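Local coordinates for protein S-adenosylmethionine tRNA ribosyltransferase (Rhodococcus sp., PDB 2NS0) that is of unproven function, possibly an S-adenosylmethionine-dependent tRNA ribosyltransferase, and probably has a helix-turn-helix-like fold, at residues A[2-15]-A[29-42]. Numbering follows the deposited sequence.
Sequences TVSDRELEECIRAL and DVARAVAPDDWRPL. With EDO (1,2-ethanediol), chain B.
Val30 plugs into helix 5-15 as a knob into a hole, the hollow being walled by Leu8, Cys11, Ile12 and Leu15. This is the packing of the first two helices in a compact three-helix and beta-sheet domain, consistent with a helix-turn-helix domain, probably of winged type. The axes of helices 5-15 and 29-34 cross at 113° and approach to 9.5 Å.

The two prongs of the knob divide the work. CG1 of Val30, anti to the backbone N (chi1 -168°), presses on Cys11 SG at 3.7 Å, while CG2 rests against CG1 of Ile12 at 3.8 Å. With both methyls gone, as in an alanine, the hollow among Leu8, Cys11, Ile12 and Leu15 would probably be left partly unfilled and the Cys11 sulfur and Ile12 CG1 without their contact.

Cys11 is in turn a bump for the second helix: its CB meets Val34 CG1, and its sulfur reaches the Ala33 methyl at 3.6 Å. Val34 turns its other methyl, CG2, to Leu8 CD2, the two side chains crossing at about a right angle. Leu8 also touches Pro45 and Ala49 of helix 43-55, and Ile25 meets both Leu15 and Val30.

Ahead of the first helix, whose start is closed by the capping box of Ser4 and Glu7, Val3 sets CG2 over the pair of methyls Val34 CG2 and Leu42 CD1, 3.6 Å from Leu42 CD1. An ethanediol molecule, probably from the crystallisation liquor, sits by this end, its O1 hydrogen-bonded to Thr2 OG1. At the far end Leu15 lays CD1 over the backbone of the second helix, 3.4 Å from the carbonyl O of Asp29.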
# COMPACT_ATOMS: atom_id res chain seq x y z
N THR A 2 -9.25 -14.46 3.21
CA THR A 2 -8.31 -15.16 2.34
C THR A 2 -6.86 -14.71 2.54
O THR A 2 -5.93 -15.45 2.20
CB THR A 2 -8.71 -15.04 0.85
OG1 THR A 2 -8.75 -13.67 0.46
CG2 THR A 2 -10.07 -15.69 0.61
N VAL A 3 -6.68 -13.49 3.06
CA VAL A 3 -5.35 -12.88 3.31
C VAL A 3 -5.35 -12.20 4.69
O VAL A 3 -6.30 -11.53 5.04
CB VAL A 3 -4.92 -11.86 2.18
CG1 VAL A 3 -3.46 -11.58 2.26
CG2 VAL A 3 -5.20 -12.37 0.77
N SER A 4 -4.32 -12.42 5.49
CA SER A 4 -4.22 -11.78 6.82
C SER A 4 -3.69 -10.37 6.68
O SER A 4 -3.02 -10.05 5.69
CB SER A 4 -3.30 -12.58 7.75
OG SER A 4 -1.97 -12.52 7.26
N ASP A 5 -4.00 -9.52 7.65
CA ASP A 5 -3.40 -8.19 7.74
C ASP A 5 -1.89 -8.23 7.61
O ASP A 5 -1.32 -7.45 6.85
CB ASP A 5 -3.73 -7.59 9.09
CG ASP A 5 -5.21 -7.28 9.23
OD1 ASP A 5 -5.92 -7.46 8.21
OD2 ASP A 5 -5.64 -6.87 10.37
N ARG A 6 -1.25 -9.11 8.37
CA ARG A 6 0.20 -9.31 8.32
C ARG A 6 0.70 -9.65 6.90
O ARG A 6 1.72 -9.14 6.45
CB ARG A 6 0.58 -10.44 9.28
CG ARG A 6 2.08 -10.61 9.45
CD ARG A 6 2.42 -11.30 10.79
NE ARG A 6 2.23 -12.75 10.69
CZ ARG A 6 2.45 -13.63 11.68
NH1 ARG A 6 2.89 -13.23 12.87
NH2 ARG A 6 2.22 -14.93 11.46
N GLU A 7 -0.02 -10.51 6.19
CA GLU A 7 0.37 -10.87 4.84
C GLU A 7 0.37 -9.65 3.90
O GLU A 7 1.22 -9.55 3.03
CB GLU A 7 -0.61 -11.88 4.26
CG GLU A 7 -0.29 -13.34 4.36
CD GLU A 7 -1.38 -14.12 3.62
OE1 GLU A 7 -1.33 -14.15 2.33
OE2 GLU A 7 -2.31 -14.61 4.30
N LEU A 8 -0.64 -8.79 4.04
CA LEU A 8 -0.77 -7.63 3.21
C LEU A 8 0.34 -6.65 3.53
O LEU A 8 0.93 -6.05 2.61
CB LEU A 8 -2.13 -6.97 3.40
CG LEU A 8 -3.31 -7.82 2.89
CD1 LEU A 8 -4.69 -7.22 3.19
CD2 LEU A 8 -3.16 -7.98 1.41
N GLU A 9 0.61 -6.49 4.83
CA GLU A 9 1.69 -5.63 5.24
C GLU A 9 3.03 -6.06 4.66
O GLU A 9 3.80 -5.23 4.18
CB GLU A 9 1.72 -5.46 6.76
CG GLU A 9 0.55 -4.58 7.29
CD GLU A 9 0.31 -4.76 8.80
OE1 GLU A 9 1.28 -5.12 9.51
OE2 GLU A 9 -0.84 -4.59 9.26
N GLU A 10 3.31 -7.36 4.71
CA GLU A 10 4.57 -7.95 4.23
C GLU A 10 4.67 -7.81 2.73
O GLU A 10 5.74 -7.59 2.21
CB GLU A 10 4.65 -9.44 4.63
CG GLU A 10 5.58 -10.32 3.75
CD GLU A 10 7.06 -9.93 3.79
OE1 GLU A 10 7.42 -8.98 4.53
OE2 GLU A 10 7.89 -10.57 3.07
N CYS A 11 3.54 -7.90 2.04
CA CYS A 11 3.52 -7.71 0.59
C CYS A 11 3.81 -6.26 0.19
O CYS A 11 4.58 -6.05 -0.74
CB CYS A 11 2.19 -8.18 0.00
SG CYS A 11 2.16 -8.00 -1.79
N ILE A 12 3.20 -5.27 0.87
CA ILE A 12 3.56 -3.85 0.67
C ILE A 12 5.07 -3.66 0.82
O ILE A 12 5.73 -3.04 -0.05
CB ILE A 12 2.79 -2.89 1.63
CG1 ILE A 12 1.31 -2.83 1.27
CG2 ILE A 12 3.35 -1.42 1.54
CD1 ILE A 12 0.39 -2.31 2.40
N ARG A 13 5.64 -4.20 1.90
CA ARG A 13 7.10 -4.05 2.16
C ARG A 13 7.91 -4.72 1.08
O ARG A 13 8.87 -4.16 0.60
CB ARG A 13 7.52 -4.61 3.52
CG ARG A 13 6.99 -3.78 4.68
CD ARG A 13 7.54 -4.30 5.98
NE ARG A 13 6.93 -3.67 7.14
CZ ARG A 13 6.21 -4.31 8.05
NH1 ARG A 13 5.97 -5.60 7.91
NH2 ARG A 13 5.72 -3.66 9.10
N ALA A 14 7.50 -5.91 0.69
CA ALA A 14 8.23 -6.69 -0.29
C ALA A 14 8.22 -5.98 -1.63
O ALA A 14 9.26 -5.94 -2.31
CB ALA A 14 7.60 -8.07 -0.44
N LEU A 15 7.05 -5.46 -2.05
CA LEU A 15 6.99 -4.77 -3.34
C LEU A 15 7.78 -3.46 -3.30
O LEU A 15 8.52 -3.18 -4.21
CB LEU A 15 5.56 -4.50 -3.79
CG LEU A 15 4.70 -5.74 -4.10
CD1 LEU A 15 3.26 -5.36 -4.34
CD2 LEU A 15 5.24 -6.52 -5.26
N ASP A 29 -1.20 -3.27 -7.16
CA ASP A 29 0.06 -4.02 -7.23
C ASP A 29 0.12 -5.04 -6.07
O ASP A 29 0.56 -6.18 -6.25
CB ASP A 29 1.29 -3.10 -7.08
CG ASP A 29 1.56 -2.22 -8.32
OD1 ASP A 29 1.18 -2.55 -9.47
OD2 ASP A 29 2.20 -1.18 -8.13
N VAL A 30 -0.26 -4.60 -4.86
CA VAL A 30 -0.36 -5.47 -3.69
C VAL A 30 -1.45 -6.54 -3.88
O VAL A 30 -1.19 -7.72 -3.72
CB VAL A 30 -0.66 -4.63 -2.38
CG1 VAL A 30 -0.47 -5.49 -1.09
CG2 VAL A 30 0.20 -3.40 -2.32
N ALA A 31 -2.68 -6.14 -4.20
CA ALA A 31 -3.78 -7.09 -4.36
C ALA A 31 -3.44 -8.17 -5.40
O ALA A 31 -3.74 -9.33 -5.15
CB ALA A 31 -5.06 -6.38 -4.71
N ARG A 32 -2.81 -7.79 -6.51
CA ARG A 32 -2.48 -8.73 -7.58
C ARG A 32 -1.36 -9.65 -7.10
O ARG A 32 -1.31 -10.80 -7.48
CB ARG A 32 -2.00 -8.03 -8.87
CG ARG A 32 -3.10 -7.43 -9.82
CD ARG A 32 -2.54 -6.82 -11.20
NE ARG A 32 -3.61 -6.18 -11.99
CZ ARG A 32 -4.47 -6.83 -12.80
NH1 ARG A 32 -4.42 -8.17 -13.02
NH2 ARG A 32 -5.40 -6.15 -13.45
N ALA A 33 -0.45 -9.14 -6.30
CA ALA A 33 0.66 -9.98 -5.85
C ALA A 33 0.13 -11.06 -4.91
O ALA A 33 0.57 -12.16 -5.00
CB ALA A 33 1.76 -9.17 -5.18
N VAL A 34 -0.81 -10.73 -4.01
CA VAL A 34 -1.40 -11.74 -3.11
C VAL A 34 -2.50 -12.61 -3.73
O VAL A 34 -2.63 -13.75 -3.35
CB VAL A 34 -1.88 -11.17 -1.73
CG1 VAL A 34 -0.70 -10.52 -0.97
CG2 VAL A 34 -2.97 -10.16 -1.91
N ALA A 35 -3.27 -12.08 -4.69
CA ALA A 35 -4.44 -12.76 -5.23
C ALA A 35 -4.62 -12.45 -6.73
O ALA A 35 -5.62 -11.85 -7.14
CB ALA A 35 -5.71 -12.37 -4.42
N PRO A 36 -3.67 -12.89 -7.55
CA PRO A 36 -3.57 -12.55 -8.96
C PRO A 36 -4.85 -12.90 -9.75
O PRO A 36 -5.27 -12.16 -10.65
CB PRO A 36 -2.37 -13.40 -9.43
CG PRO A 36 -2.27 -14.52 -8.42
CD PRO A 36 -2.60 -13.81 -7.13
N ASP A 37 -5.48 -13.98 -9.34
CA ASP A 37 -6.64 -14.51 -9.98
C ASP A 37 -7.90 -13.77 -9.52
O ASP A 37 -8.98 -13.98 -10.11
CB ASP A 37 -6.78 -15.98 -9.58
CG ASP A 37 -5.70 -16.92 -10.20
OD1 ASP A 37 -4.62 -16.48 -10.70
OD2 ASP A 37 -5.94 -18.15 -10.18
N ASP A 38 -7.82 -12.95 -8.47
CA ASP A 38 -9.02 -12.27 -7.98
C ASP A 38 -8.64 -11.24 -6.92
O ASP A 38 -8.80 -11.45 -5.71
CB ASP A 38 -10.03 -13.27 -7.42
CG ASP A 38 -11.40 -12.68 -7.17
OD1 ASP A 38 -11.72 -11.59 -7.68
OD2 ASP A 38 -12.19 -13.35 -6.49
N TRP A 39 -8.17 -10.10 -7.41
CA TRP A 39 -7.55 -9.09 -6.56
C TRP A 39 -8.49 -7.94 -6.12
O TRP A 39 -8.20 -7.27 -5.12
CB TRP A 39 -6.28 -8.55 -7.26
CG TRP A 39 -6.55 -7.99 -8.62
CD1 TRP A 39 -6.39 -8.63 -9.82
CD2 TRP A 39 -7.01 -6.66 -8.93
NE1 TRP A 39 -6.77 -7.80 -10.86
CE2 TRP A 39 -7.14 -6.58 -10.34
CE3 TRP A 39 -7.33 -5.54 -8.15
CZ2 TRP A 39 -7.58 -5.41 -10.99
CZ3 TRP A 39 -7.76 -4.38 -8.80
CH2 TRP A 39 -7.88 -4.32 -10.20
N ARG A 40 -9.60 -7.72 -6.83
CA ARG A 40 -10.46 -6.55 -6.54
C ARG A 40 -11.02 -6.58 -5.12
O ARG A 40 -11.12 -5.53 -4.47
CB ARG A 40 -11.62 -6.35 -7.56
CG ARG A 40 -11.15 -5.71 -8.88
CD ARG A 40 -12.26 -5.31 -9.88
NE ARG A 40 -12.32 -3.86 -9.98
CZ ARG A 40 -11.50 -3.11 -10.71
NH1 ARG A 40 -10.54 -3.65 -11.45
NH2 ARG A 40 -11.64 -1.78 -10.70
N PRO A 41 -11.39 -7.77 -4.62
CA PRO A 41 -11.86 -7.79 -3.24
C PRO A 41 -10.81 -7.40 -2.19
O PRO A 41 -11.15 -7.08 -1.04
CB PRO A 41 -12.32 -9.23 -3.06
CG PRO A 41 -12.60 -9.71 -4.47
CD PRO A 41 -11.47 -9.11 -5.22
N LEU A 42 -9.54 -7.42 -2.55
CA LEU A 42 -8.49 -6.99 -1.61
C LEU A 42 -8.22 -5.49 -1.55
O LEU A 42 -7.40 -5.07 -0.77
CB LEU A 42 -7.19 -7.77 -1.85
CG LEU A 42 -7.38 -9.24 -1.50
CD1 LEU A 42 -6.08 -9.94 -1.77
CD2 LEU A 42 -7.74 -9.40 -0.06
C1 EDO B . -9.93 -11.18 2.69
O1 EDO B . -10.50 -12.08 1.73
C2 EDO B . -10.85 -9.97 2.81
O2 EDO B . -11.92 -10.28 3.72